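Local atomic coordinates of ABC transporter, substrate binding protein (Aeropyrum pernix, PDB entry 3EAF), a protein that probably captures a small solute outside the cell and delivers it to the membrane components of an ABC transporter. Residues V46-N51 against K302-V307; F134-F139 against L169-V174; L146-K151 against A161-A166; P343-A348 against D376-T381. One frame throughout, in Å; residues are numbered along the deposited sequence.

Interaction 1: residues V46-N51 against K302-V307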
loop_
_atom_site.group_PDB
_atom_site.type_symbol
_atom_site.label_atom_id
_atom_site.label_comp_id
_atom_site.label_asym_id
_atom_site.label_seq_id
_atom_site.Cartn_x
_atom_site.Cartn_y
_atom_site.Cartn_z
ATOM N N VAL A 46 -2.040 5.601 -31.251
ATOM C CA VAL A 46 -2.957 4.456 -31.369
ATOM C C VAL A 46 -3.754 4.272 -30.069
ATOM O O VAL A 46 -3.174 4.217 -28.980
ATOM C CB VAL A 46 -2.209 3.146 -31.733
ATOM C CG1 VAL A 46 -3.151 1.951 -31.706
ATOM C CG2 VAL A 46 -1.551 3.265 -33.099
ATOM N N ARG A 47 -5.080 4.186 -30.185
ATOM C CA ARG A 47 -5.928 3.991 -29.019
ATOM C C ARG A 47 -5.760 2.594 -28.446
ATOM O O ARG A 47 -5.705 1.603 -29.184
ATOM C CB ARG A 47 -7.407 4.255 -29.321
ATOM C CG ARG A 47 -8.296 4.181 -28.082
ATOM C CD ARG A 47 -9.632 4.826 -28.317
ATOM N NE ARG A 47 -10.415 4.914 -27.084
ATOM C CZ ARG A 47 -11.602 5.505 -26.997
ATOM N NH1 ARG A 47 -12.154 6.059 -28.071
ATOM N NH2 ARG A 47 -12.242 5.541 -25.835
ATOM N N VAL A 48 -5.673 2.542 -27.120
ATOM C CA VAL A 48 -5.564 1.289 -26.387
ATOM C C VAL A 48 -6.803 1.098 -25.520
ATOM O O VAL A 48 -7.224 2.008 -24.792
ATOM C CB VAL A 48 -4.270 1.222 -25.532
ATOM C CG1 VAL A 48 -4.166 -0.125 -24.795
ATOM C CG2 VAL A 48 -3.048 1.422 -26.412
ATOM N N ASN A 49 -7.398 -0.081 -25.651
ATOM C CA ASN A 49 -8.475 -0.527 -24.787
ATOM C C ASN A 49 -7.936 -1.577 -23.836
ATOM O O ASN A 49 -7.221 -2.495 -24.252
ATOM C CB ASN A 49 -9.619 -1.118 -25.613
ATOM C CG ASN A 49 -10.109 -0.166 -26.683
ATOM O OD1 ASN A 49 -9.894 -0.390 -27.872
ATOM N ND2 ASN A 49 -10.728 0.929 -26.262
ATOM N N ILE A 50 -8.270 -1.438 -22.558
ATOM C CA ILE A 50 -7.863 -2.431 -21.575
ATOM C C ILE A 50 -9.031 -3.349 -21.255
ATOM O O ILE A 50 -10.064 -2.908 -20.720
ATOM C CB ILE A 50 -7.293 -1.800 -20.278
ATOM C CG1 ILE A 50 -6.044 -0.957 -20.595
ATOM C CG2 ILE A 50 -6.962 -2.893 -19.267
ATOM C CD1 ILE A 50 -5.361 -0.362 -19.384
ATOM N N ASN A 51 -8.862 -4.619 -21.610
ATOM C CA ASN A 51 -9.770 -5.660 -21.174
ATOM C C ASN A 51 -9.201 -6.210 -19.880
ATOM O O ASN A 51 -8.207 -6.941 -19.892
ATOM C CB ASN A 51 -9.900 -6.762 -22.242
ATOM C CG ASN A 51 -10.767 -7.934 -21.782
ATOM O OD1 ASN A 51 -11.807 -7.748 -21.140
ATOM N ND2 ASN A 51 -10.336 -9.146 -22.106
ATOM N N LYS A 302 -0.019 5.418 -17.534
ATOM C CA LYS A 302 1.119 6.286 -17.840
ATOM C C LYS A 302 2.221 5.523 -18.581
ATOM O O LYS A 302 2.834 6.064 -19.506
ATOM C CB LYS A 302 1.642 6.977 -16.570
ATOM C CG LYS A 302 0.634 7.944 -15.923
ATOM C CD LYS A 302 0.884 9.416 -16.273
ATOM C CE LYS A 302 -0.056 10.317 -15.494
ATOM N NZ LYS A 302 0.319 11.751 -15.519
ATOM N N ALA A 303 2.450 4.266 -18.197
ATOM C CA ALA A 303 3.408 3.402 -18.900
ATOM C C ALA A 303 3.000 3.199 -20.369
ATOM O O ALA A 303 3.819 3.345 -21.266
ATOM C CB ALA A 303 3.551 2.055 -18.190
ATOM N N ILE A 304 1.728 2.874 -20.596
ATOM C CA ILE A 304 1.178 2.697 -21.948
ATOM C C ILE A 304 1.304 3.967 -22.798
ATOM O O ILE A 304 1.656 3.900 -23.977
ATOM C CB ILE A 304 -0.304 2.228 -21.911
ATOM C CG1 ILE A 304 -0.409 0.866 -21.219
ATOM C CG2 ILE A 304 -0.899 2.173 -23.335
ATOM C CD1 ILE A 304 -1.798 0.515 -20.772
ATOM N N GLU A 305 1.025 5.114 -22.187
ATOM C CA GLU A 305 1.160 6.410 -22.857
ATOM C C GLU A 305 2.610 6.758 -23.197
ATOM O O GLU A 305 2.860 7.692 -23.961
ATOM C CB GLU A 305 0.538 7.518 -22.008
ATOM C CG GLU A 305 -0.968 7.427 -21.886
ATOM C CD GLU A 305 -1.550 8.376 -20.859
ATOM O OE1 GLU A 305 -0.825 8.790 -19.917
ATOM O OE2 GLU A 305 -2.752 8.699 -20.981
ATOM N N SER A 306 3.549 5.994 -22.629
ATOM C CA SER A 306 4.988 6.197 -22.808
ATOM C C SER A 306 5.616 5.266 -23.848
ATOM O O SER A 306 6.814 5.378 -24.128
ATOM C CB SER A 306 5.718 6.008 -21.472
ATOM O OG SER A 306 5.208 6.882 -20.482
ATOM N N VAL A 307 4.829 4.341 -24.401
ATOM C CA VAL A 307 5.341 3.410 -25.415
ATOM C C VAL A 307 4.699 3.618 -26.788
ATOM O O VAL A 307 3.624 4.218 -26.902
ATOM C CB VAL A 307 5.216 1.913 -24.989
ATOM C CG1 VAL A 307 5.962 1.658 -23.694
ATOM C CG2 VAL A 307 3.761 1.473 -24.868
#
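Ile304 lays its two aliphatic ends against Val48 and Ile50, two residues on the same side of strand 47-56. This is helix-on-sheet packing in the N-terminal α/β lobe, as in other periplasmic binding proteins of this clan. Helix 288-304 comes from far along the chain and brings Ile304 to the sheet. Ile304 forks at CB. Its CG2 lies anti to the backbone N, and CG1 sits beside that N (chi1 -62°). The branches therefore part, one for each strand residue. CG2 rests on Val48 CG2 at 3.8 Å, with Val48 CB a little farther off. The other branch runs out extended, and Ile304 CD1 meets Ile50 CD1 at 3.9 Å. Both pairs cross obliquely. Each touch is methyl on methyl, and the shared surface is small. All three side chains are buried, and the contact is purely apolar. Around them, Ile5 of strand 3-11 and Leu320 of helix 317-326 also touch Ile304. Leu312 of helix 309-315 packs on Val48. On the strand side, the backbone N of Ile50 is bonded to Asn36 OD1. Just past Ile304 the chain reverses in a type I beta turn from Ile304 to Val307. Val307 N bonds to Ile304 O at 3.2 Å, and Ser306 N to Ala303 O at 3.0 Å. A side chain ties the same corner back to the helix. Ser306 OG donates to Lys302 O at 2.7 Å, coming in 28° out of the carbonyl plane.

Interaction 2: residues F134-F139 against L169-V174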
loop_
_atom_site.group_PDB
_atom_site.type_symbol
_atom_site.label_atom_id
_atom_site.label_comp_id
_atom_site.label_asym_id
_atom_site.label_seq_id
_atom_site.Cartn_x
_atom_site.Cartn_y
_atom_site.Cartn_z
ATOM N N PHE A 134 9.051 10.318 12.440
ATOM C CA PHE A 134 8.037 11.309 12.813
ATOM C C PHE A 134 7.750 11.252 14.317
ATOM O O PHE A 134 7.765 12.287 14.994
ATOM C CB PHE A 134 6.725 11.136 12.025
ATOM C CG PHE A 134 5.541 11.786 12.698
ATOM C CD1 PHE A 134 5.297 13.150 12.541
ATOM C CD2 PHE A 134 4.717 11.051 13.544
ATOM C CE1 PHE A 134 4.230 13.761 13.192
ATOM C CE2 PHE A 134 3.652 11.654 14.206
ATOM C CZ PHE A 134 3.402 13.007 14.026
ATOM N N LEU A 135 7.485 10.048 14.826
ATOM C CA LEU A 135 7.198 9.844 16.251
ATOM C C LEU A 135 8.350 10.300 17.139
ATOM O O LEU A 135 8.134 10.992 18.134
ATOM C CB LEU A 135 6.890 8.368 16.537
ATOM C CG LEU A 135 5.485 7.892 16.941
ATOM C CD1 LEU A 135 4.372 8.597 16.200
ATOM C CD2 LEU A 135 5.384 6.383 16.760
ATOM N N ALA A 136 9.567 9.903 16.772
ATOM C CA ALA A 136 10.761 10.208 17.564
ATOM C C ALA A 136 11.057 11.708 17.613
ATOM O O ALA A 136 11.445 12.231 18.654
ATOM C CB ALA A 136 11.965 9.438 17.030
ATOM N N SER A 137 10.853 12.393 16.492
ATOM C CA SER A 137 11.136 13.823 16.394
ATOM C C SER A 137 10.055 14.675 17.049
ATOM O O SER A 137 10.344 15.712 17.645
ATOM C CB SER A 137 11.313 14.229 14.933
ATOM O OG SER A 137 12.453 13.586 14.385
ATOM N N GLU A 138 8.813 14.226 16.935
ATOM C CA GLU A 138 7.677 14.959 17.465
ATOM C C GLU A 138 7.506 14.751 18.972
ATOM O O GLU A 138 7.179 15.692 19.695
ATOM C CB GLU A 138 6.404 14.566 16.694
ATOM C CG GLU A 138 5.143 15.348 17.061
ATOM C CD GLU A 138 5.172 16.807 16.628
ATOM O OE1 GLU A 138 6.006 17.195 15.776
ATOM O OE2 GLU A 138 4.337 17.571 17.153
ATOM N N PHE A 139 7.744 13.530 19.448
ATOM C CA PHE A 139 7.419 13.182 20.834
ATOM C C PHE A 139 8.617 12.751 21.679
ATOM O O PHE A 139 8.490 12.558 22.895
ATOM C CB PHE A 139 6.308 12.113 20.880
ATOM C CG PHE A 139 5.037 12.531 20.193
ATOM C CD1 PHE A 139 4.219 13.508 20.751
ATOM C CD2 PHE A 139 4.660 11.947 18.985
ATOM C CE1 PHE A 139 3.041 13.903 20.115
ATOM C CE2 PHE A 139 3.492 12.327 18.342
ATOM C CZ PHE A 139 2.676 13.307 18.908
ATOM N N LEU A 169 17.307 5.841 15.411
ATOM C CA LEU A 169 16.154 6.739 15.469
ATOM C C LEU A 169 15.850 7.178 16.903
ATOM O O LEU A 169 14.940 7.970 17.131
ATOM C CB LEU A 169 14.914 6.075 14.858
ATOM C CG LEU A 169 14.883 5.633 13.391
ATOM C CD1 LEU A 169 13.619 4.836 13.109
ATOM C CD2 LEU A 169 15.001 6.816 12.432
ATOM N N GLY A 170 16.611 6.656 17.861
ATOM C CA GLY A 170 16.379 6.932 19.272
ATOM C C GLY A 170 15.233 6.127 19.869
ATOM O O GLY A 170 14.615 6.540 20.856
ATOM N N LEU A 171 14.950 4.972 19.274
ATOM C CA LEU A 171 13.869 4.117 19.742
ATOM C C LEU A 171 14.397 2.773 20.236
ATOM O O LEU A 171 15.145 2.092 19.532
ATOM C CB LEU A 171 12.813 3.921 18.641
ATOM C CG LEU A 171 12.084 5.165 18.117
ATOM C CD1 LEU A 171 11.225 4.834 16.900
ATOM C CD2 LEU A 171 11.243 5.828 19.194
ATOM N N GLN A 172 14.012 2.413 21.456
ATOM C CA GLN A 172 14.363 1.123 22.042
ATOM C C GLN A 172 13.204 0.165 21.846
ATOM O O GLN A 172 12.123 0.369 22.403
ATOM C CB GLN A 172 14.721 1.280 23.535
ATOM C CG GLN A 172 14.496 0.031 24.420
ATOM C CD GLN A 172 15.565 -1.066 24.297
ATOM O OE1 GLN A 172 16.612 -0.892 23.660
ATOM N NE2 GLN A 172 15.294 -2.211 24.926
ATOM N N VAL A 173 13.426 -0.873 21.042
ATOM C CA VAL A 173 12.415 -1.913 20.828
ATOM C C VAL A 173 12.344 -2.785 22.079
ATOM O O VAL A 173 13.327 -3.442 22.441
ATOM C CB VAL A 173 12.730 -2.778 19.573
ATOM C CG1 VAL A 173 11.802 -3.987 19.485
ATOM C CG2 VAL A 173 12.648 -1.933 18.300
ATOM N N VAL A 174 11.180 -2.790 22.728
ATOM C CA VAL A 174 10.997 -3.490 24.009
ATOM C C VAL A 174 10.425 -4.902 23.877
ATOM O O VAL A 174 10.449 -5.675 24.835
ATOM C CB VAL A 174 10.125 -2.681 25.022
ATOM C CG1 VAL A 174 10.848 -1.420 25.464
ATOM C CG2 VAL A 174 8.731 -2.365 24.449
#
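Ala136 of segment 134-139 meets both Leu169 and Leu171. The segment is the last part of helix 124-139. Phe134, at its start, is turned away from the strand, and its ring meets those of Phe369 and Phe252. Leu135 comes next, and its side chain touches Tyr202 of strand 202-205. The CB of Ala136 points toward the other segment. This CB stands 3.3 Å from Leu169 O, so the methyl is pressed close to a backbone carbonyl. The same CB faces Leu171 CD2 more loosely, at 4.3 Å. In fold terms, a helix here packs on the edge strand 171-178 of the parallel part of the C-terminal sheet, in one of the two α/β lobes of a periplasmic binding protein. Gly170 lies nearest to Ala136 along the backbone, with their CA atoms 6.7 Å apart. It has a positive phi (79°) where the chain turns into the strand. Phe139 closes the helix, with its ring against Phe227 and Tyr202.

Interaction 3: residues L146-K151 against A161-A166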
loop_
_atom_site.group_PDB
_atom_site.type_symbol
_atom_site.label_atom_id
_atom_site.label_comp_id
_atom_site.label_asym_id
_atom_site.label_seq_id
_atom_site.Cartn_x
_atom_site.Cartn_y
_atom_site.Cartn_z
ATOM N N LEU A 146 6.346 -3.735 19.117
ATOM C CA LEU A 146 5.974 -4.111 17.746
ATOM C C LEU A 146 4.883 -5.179 17.766
ATOM O O LEU A 146 5.112 -6.304 18.221
ATOM C CB LEU A 146 7.198 -4.632 16.969
ATOM C CG LEU A 146 8.471 -3.772 16.942
ATOM C CD1 LEU A 146 9.648 -4.542 16.322
ATOM C CD2 LEU A 146 8.242 -2.444 16.222
ATOM N N ALA A 147 3.696 -4.819 17.283
ATOM C CA ALA A 147 2.577 -5.756 17.220
ATOM C C ALA A 147 2.304 -6.139 15.766
ATOM O O ALA A 147 2.033 -5.282 14.935
ATOM C CB ALA A 147 1.338 -5.153 17.867
ATOM N N TYR A 148 2.392 -7.427 15.463
ATOM C CA TYR A 148 2.198 -7.916 14.095
ATOM C C TYR A 148 1.979 -9.423 14.107
ATOM O O TYR A 148 2.349 -10.093 15.079
ATOM C CB TYR A 148 3.418 -7.572 13.222
ATOM C CG TYR A 148 4.688 -8.246 13.697
ATOM C CD1 TYR A 148 5.125 -9.433 13.111
ATOM C CD2 TYR A 148 5.432 -7.721 14.760
ATOM C CE1 TYR A 148 6.277 -10.072 13.556
ATOM C CE2 TYR A 148 6.594 -8.352 15.208
ATOM C CZ TYR A 148 7.006 -9.526 14.599
ATOM O OH TYR A 148 8.149 -10.163 15.022
ATOM N N ASP A 149 1.401 -9.948 13.024
ATOM C CA ASP A 149 1.185 -11.389 12.863
ATOM C C ASP A 149 2.452 -12.072 12.350
ATOM O O ASP A 149 2.834 -11.918 11.188
ATOM C CB ASP A 149 -0.004 -11.650 11.918
ATOM C CG ASP A 149 -0.488 -13.107 11.943
ATOM O OD1 ASP A 149 0.307 -14.028 12.247
ATOM O OD2 ASP A 149 -1.685 -13.328 11.648
ATOM N N SER A 150 3.094 -12.843 13.224
ATOM C CA SER A 150 4.343 -13.526 12.900
ATOM C C SER A 150 4.235 -14.535 11.758
ATOM O O SER A 150 5.260 -14.962 11.222
ATOM C CB SER A 150 4.911 -14.222 14.146
ATOM O OG SER A 150 4.021 -15.218 14.627
ATOM N N LYS A 151 3.011 -14.893 11.379
ATOM C CA LYS A 151 2.756 -15.934 10.370
ATOM C C LYS A 151 2.465 -15.389 8.969
ATOM O O LYS A 151 2.420 -16.150 7.989
ATOM C CB LYS A 151 1.589 -16.816 10.817
ATOM C CG LYS A 151 1.852 -17.560 12.113
ATOM C CD LYS A 151 0.661 -18.417 12.522
ATOM C CE LYS A 151 0.678 -18.679 14.025
ATOM N NZ LYS A 151 -0.230 -19.801 14.391
ATOM N N ALA A 161 13.794 -4.447 9.386
ATOM C CA ALA A 161 14.340 -3.119 9.108
ATOM C C ALA A 161 14.040 -2.130 10.234
ATOM O O ALA A 161 14.872 -1.274 10.548
ATOM C CB ALA A 161 13.822 -2.584 7.764
ATOM N N ILE A 162 12.856 -2.249 10.833
ATOM C CA ILE A 162 12.511 -1.454 12.008
ATOM C C ILE A 162 13.488 -1.718 13.159
ATOM O O ILE A 162 13.983 -0.774 13.775
ATOM C CB ILE A 162 11.062 -1.698 12.483
ATOM C CG1 ILE A 162 10.054 -1.088 11.498
ATOM C CG2 ILE A 162 10.843 -1.088 13.869
ATOM C CD1 ILE A 162 8.625 -1.572 11.721
ATOM N N LYS A 163 13.763 -2.992 13.440
ATOM C CA LYS A 163 14.697 -3.364 14.515
ATOM C C LYS A 163 16.116 -2.848 14.263
ATOM O O LYS A 163 16.786 -2.385 15.191
ATOM C CB LYS A 163 14.703 -4.880 14.752
ATOM C CG LYS A 163 13.442 -5.410 15.434
ATOM C CD LYS A 163 13.410 -6.933 15.441
ATOM C CE LYS A 163 12.091 -7.445 15.973
ATOM N NZ LYS A 163 12.117 -8.895 16.310
ATOM N N LYS A 164 16.562 -2.910 13.012
ATOM C CA LYS A 164 17.905 -2.452 12.652
ATOM C C LYS A 164 18.028 -0.929 12.727
ATOM O O LYS A 164 19.019 -0.412 13.248
ATOM C CB LYS A 164 18.309 -2.971 11.264
ATOM C CG LYS A 164 19.766 -2.694 10.873
ATOM C CD LYS A 164 20.188 -3.564 9.690
ATOM C CE LYS A 164 21.594 -3.211 9.190
ATOM N NZ LYS A 164 22.603 -3.245 10.279
ATOM N N ALA A 165 17.014 -0.226 12.225
ATOM C CA ALA A 165 17.010 1.238 12.182
ATOM C C ALA A 165 16.695 1.882 13.529
ATOM O O ALA A 165 17.108 3.014 13.784
ATOM C CB ALA A 165 16.018 1.730 11.136
ATOM N N ALA A 166 15.961 1.162 14.378
ATOM C CA ALA A 166 15.421 1.725 15.619
ATOM C C ALA A 166 16.439 2.455 16.524
ATOM O O ALA A 166 16.166 3.580 16.943
ATOM C CB ALA A 166 14.631 0.665 16.415
#
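Asp176 OD2, on strand 171-178, is held by two groups of this contact: Lys163 NZ in a salt bridge and Tyr148 OH in a hydrogen bond. Tyr148 OH and Lys163 NZ lie 4.4 Å apart and meet through this shared carboxylate. The salt bridge to Asp176 gives the end of Lys163 a charged partner. The lysine chain is extended beyond CG, and on its way to Asp176 it passes across Leu146. Its CE rests on Leu146 CD1 at 3.8 Å. The other methyl of Leu146 serves a different partner: Leu146 CD2 touches Ile162 CG2, also at 3.8 Å. This CG2 is the Ile162 branch anti to the backbone N (chi1 -71°). The two apolar side chains run antiparallel alongside each other. Trp204 of strand 202-205 touches both. Past the strand, Asp149 OD1 accepts from Lys151 N at 3.0 Å, forming an Asx turn. Strand 146-148 and helix 161-165 run nearly antiparallel, at 173°, with their axes 11.9 Å apart. From strand 142-148 the chain goes through helix 159-165 to the neighbouring parallel strand 171-178. This is the beta-alpha-beta crossover of a Rossmann-like α/β lobe.

Interaction 4: residues P343-A348 against D376-T381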
loop_
_atom_site.group_PDB
_atom_site.type_symbol
_atom_site.label_atom_id
_atom_site.label_comp_id
_atom_site.label_asym_id
_atom_site.label_seq_id
_atom_site.Cartn_x
_atom_site.Cartn_y
_atom_site.Cartn_z
ATOM N N PRO A 343 16.527 0.744 -12.669
ATOM C CA PRO A 343 16.711 -0.671 -13.010
ATOM C C PRO A 343 17.482 -1.378 -11.893
ATOM O O PRO A 343 18.509 -0.878 -11.449
ATOM C CB PRO A 343 17.538 -0.619 -14.301
ATOM C CG PRO A 343 17.229 0.722 -14.895
ATOM C CD PRO A 343 17.069 1.638 -13.712
ATOM N N GLY A 344 16.957 -2.501 -11.412
ATOM C CA GLY A 344 17.560 -3.225 -10.281
ATOM C C GLY A 344 17.114 -2.769 -8.896
ATOM O O GLY A 344 17.392 -3.444 -7.907
ATOM N N PHE A 345 16.432 -1.626 -8.814
ATOM C CA PHE A 345 16.001 -1.066 -7.529
ATOM C C PHE A 345 14.799 -0.137 -7.724
ATOM O O PHE A 345 14.958 1.080 -7.824
ATOM C CB PHE A 345 17.169 -0.319 -6.869
ATOM C CG PHE A 345 16.990 -0.068 -5.387
ATOM C CD1 PHE A 345 17.046 -1.118 -4.472
ATOM C CD2 PHE A 345 16.791 1.219 -4.908
ATOM C CE1 PHE A 345 16.897 -0.882 -3.106
ATOM C CE2 PHE A 345 16.637 1.461 -3.543
ATOM C CZ PHE A 345 16.693 0.408 -2.645
ATOM N N HIS A 346 13.598 -0.714 -7.779
ATOM C CA HIS A 346 12.383 0.048 -8.125
ATOM C C HIS A 346 11.774 0.848 -6.976
ATOM O O HIS A 346 10.556 0.796 -6.764
ATOM C CB HIS A 346 11.306 -0.871 -8.723
ATOM C CG HIS A 346 11.689 -1.497 -10.027
ATOM N ND1 HIS A 346 11.097 -2.648 -10.498
ATOM C CD2 HIS A 346 12.589 -1.126 -10.966
ATOM C CE1 HIS A 346 11.628 -2.969 -11.665
ATOM N NE2 HIS A 346 12.538 -2.061 -11.971
ATOM N N LEU A 347 12.601 1.604 -6.253
ATOM C CA LEU A 347 12.106 2.466 -5.168
ATOM C C LEU A 347 11.535 3.774 -5.717
ATOM O O LEU A 347 12.280 4.631 -6.194
ATOM C CB LEU A 347 13.197 2.741 -4.119
ATOM C CG LEU A 347 12.781 3.528 -2.866
ATOM C CD1 LEU A 347 11.699 2.783 -2.067
ATOM C CD2 LEU A 347 13.981 3.856 -1.972
ATOM N N ALA A 348 10.214 3.927 -5.627
ATOM C CA ALA A 348 9.512 5.028 -6.303
ATOM C C ALA A 348 9.850 6.396 -5.716
ATOM O O ALA A 348 10.066 7.360 -6.457
ATOM C CB ALA A 348 7.998 4.788 -6.286
ATOM N N ASP A 376 19.190 2.951 5.348
ATOM C CA ASP A 376 18.816 2.214 4.149
ATOM C C ASP A 376 17.777 1.140 4.478
ATOM O O ASP A 376 18.057 -0.064 4.416
ATOM C CB ASP A 376 20.050 1.613 3.479
ATOM C CG ASP A 376 19.846 1.363 1.993
ATOM O OD1 ASP A 376 18.692 1.369 1.510
ATOM O OD2 ASP A 376 20.855 1.149 1.298
ATOM N N CYS A 377 16.581 1.603 4.834
ATOM C CA CYS A 377 15.460 0.748 5.227
ATOM C C CYS A 377 15.196 -0.374 4.225
ATOM O O CYS A 377 15.032 -1.537 4.608
ATOM C CB CYS A 377 14.190 1.588 5.380
ATOM S SG CYS A 377 14.466 3.286 5.927
ATOM N N ALA A 378 15.155 -0.008 2.946
ATOM C CA ALA A 378 14.861 -0.938 1.862
ATOM C C ALA A 378 15.862 -2.080 1.815
ATOM O O ALA A 378 15.478 -3.248 1.872
ATOM C CB ALA A 378 14.836 -0.205 0.530
ATOM N N ARG A 379 17.148 -1.740 1.721
ATOM C CA ARG A 379 18.178 -2.765 1.606
ATOM C C ARG A 379 18.318 -3.645 2.851
ATOM O O ARG A 379 18.701 -4.806 2.731
ATOM C CB ARG A 379 19.511 -2.167 1.156
ATOM C CG ARG A 379 19.468 -1.735 -0.308
ATOM C CD ARG A 379 20.836 -1.359 -0.855
ATOM N NE ARG A 379 20.738 -0.852 -2.224
ATOM C CZ ARG A 379 20.410 0.396 -2.543
ATOM N NH1 ARG A 379 20.144 1.287 -1.595
ATOM N NH2 ARG A 379 20.345 0.751 -3.820
ATOM N N TYR A 380 17.963 -3.113 4.023
ATOM C CA TYR A 380 17.927 -3.919 5.254
ATOM C C TYR A 380 17.011 -5.118 5.061
ATOM O O TYR A 380 17.368 -6.245 5.406
ATOM C CB TYR A 380 17.436 -3.110 6.462
ATOM C CG TYR A 380 18.310 -1.946 6.897
ATOM C CD1 TYR A 380 19.629 -1.812 6.452
ATOM C CD2 TYR A 380 17.821 -0.994 7.788
ATOM C CE1 TYR A 380 20.427 -0.734 6.860
ATOM C CE2 TYR A 380 18.606 0.071 8.204
ATOM C CZ TYR A 380 19.908 0.193 7.739
ATOM O OH TYR A 380 20.683 1.254 8.162
ATOM N N THR A 381 15.832 -4.865 4.496
ATOM C CA THR A 381 14.835 -5.904 4.287
ATOM C C THR A 381 15.252 -6.858 3.162
ATOM O O THR A 381 15.086 -8.072 3.286
ATOM C CB THR A 381 13.441 -5.293 4.015
ATOM O OG1 THR A 381 13.090 -4.428 5.100
ATOM C CG2 THR A 381 12.377 -6.384 3.881
#
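Phe345 carries one face of its ring under the guanidinium of Arg379, a parallel cation-pi stack at the start of helix 377-382. Phe345 sits in the loop before strand 352-357. The two flat groups are almost parallel, with planes 9° apart and centres 3.9 Å from each other. Arg379 NH2 lies over the ring centre, 3.6 Å above the plane of Phe345. Arg379 NH1 and CZ lie toward Phe345 CZ. Phe345 CG is anti to the backbone N (chi1 -162°), which sends the ring out toward the helix. There its tip also meets Ala378, with Phe345 CZ and Ala378 CB 3.7 Å apart. The stacked position of Arg379 is fixed from its edge. Asp376 is the N-cap of the helix, and its CG lies at the guanidinium edge, in its plane. A lysine in place of Arg379 would probably lose the flat stack on Phe345, leaving the ring less firmly held and the Asp376 carboxylate without its in-plane partner. The side chain of Phe345 lies about 8 Å from those of the magnesium ligands Glu325 and Tyr341 and about 10 Å from the ion. Its neighbour His346 bonds through NE2 to Glu325 OE2, so the loop is tied to a metal ligand. Helix 377-382 also packs on helices 124-139 and 159-165. Asp376 holds on to Arg379 twice. Its OD1 takes a weak capping bond from Arg379 N at 3.5 Å, while its OD2 uses the syn lone pair for the salt bridge to Arg379 NH1 at 3.0 Å.

From the N terminus, strand 47-56 opens the longest loop, which interaction 1 closes some 250 residues later at helix 288-304. Nested inside it, interaction 2 closes a short loop from 134-139 to 169-174. Interaction 3 closes a shorter one within that, from 146-151 to 161-166. Interaction 4 follows in series and closes a loop round strands 352-357 and 363-369. Interaction 1 belongs to the N-terminal sheet. Interactions 2 and 3 share the other sheet, on the opposite side of the chain's centre, and touch: Leu171 N probably bonds to Ala166 O at 3.0 Å. Interaction 4 joins the loop next to the magnesium site to helix 377-382, which touches interaction 3 through Ala161 and Lys164.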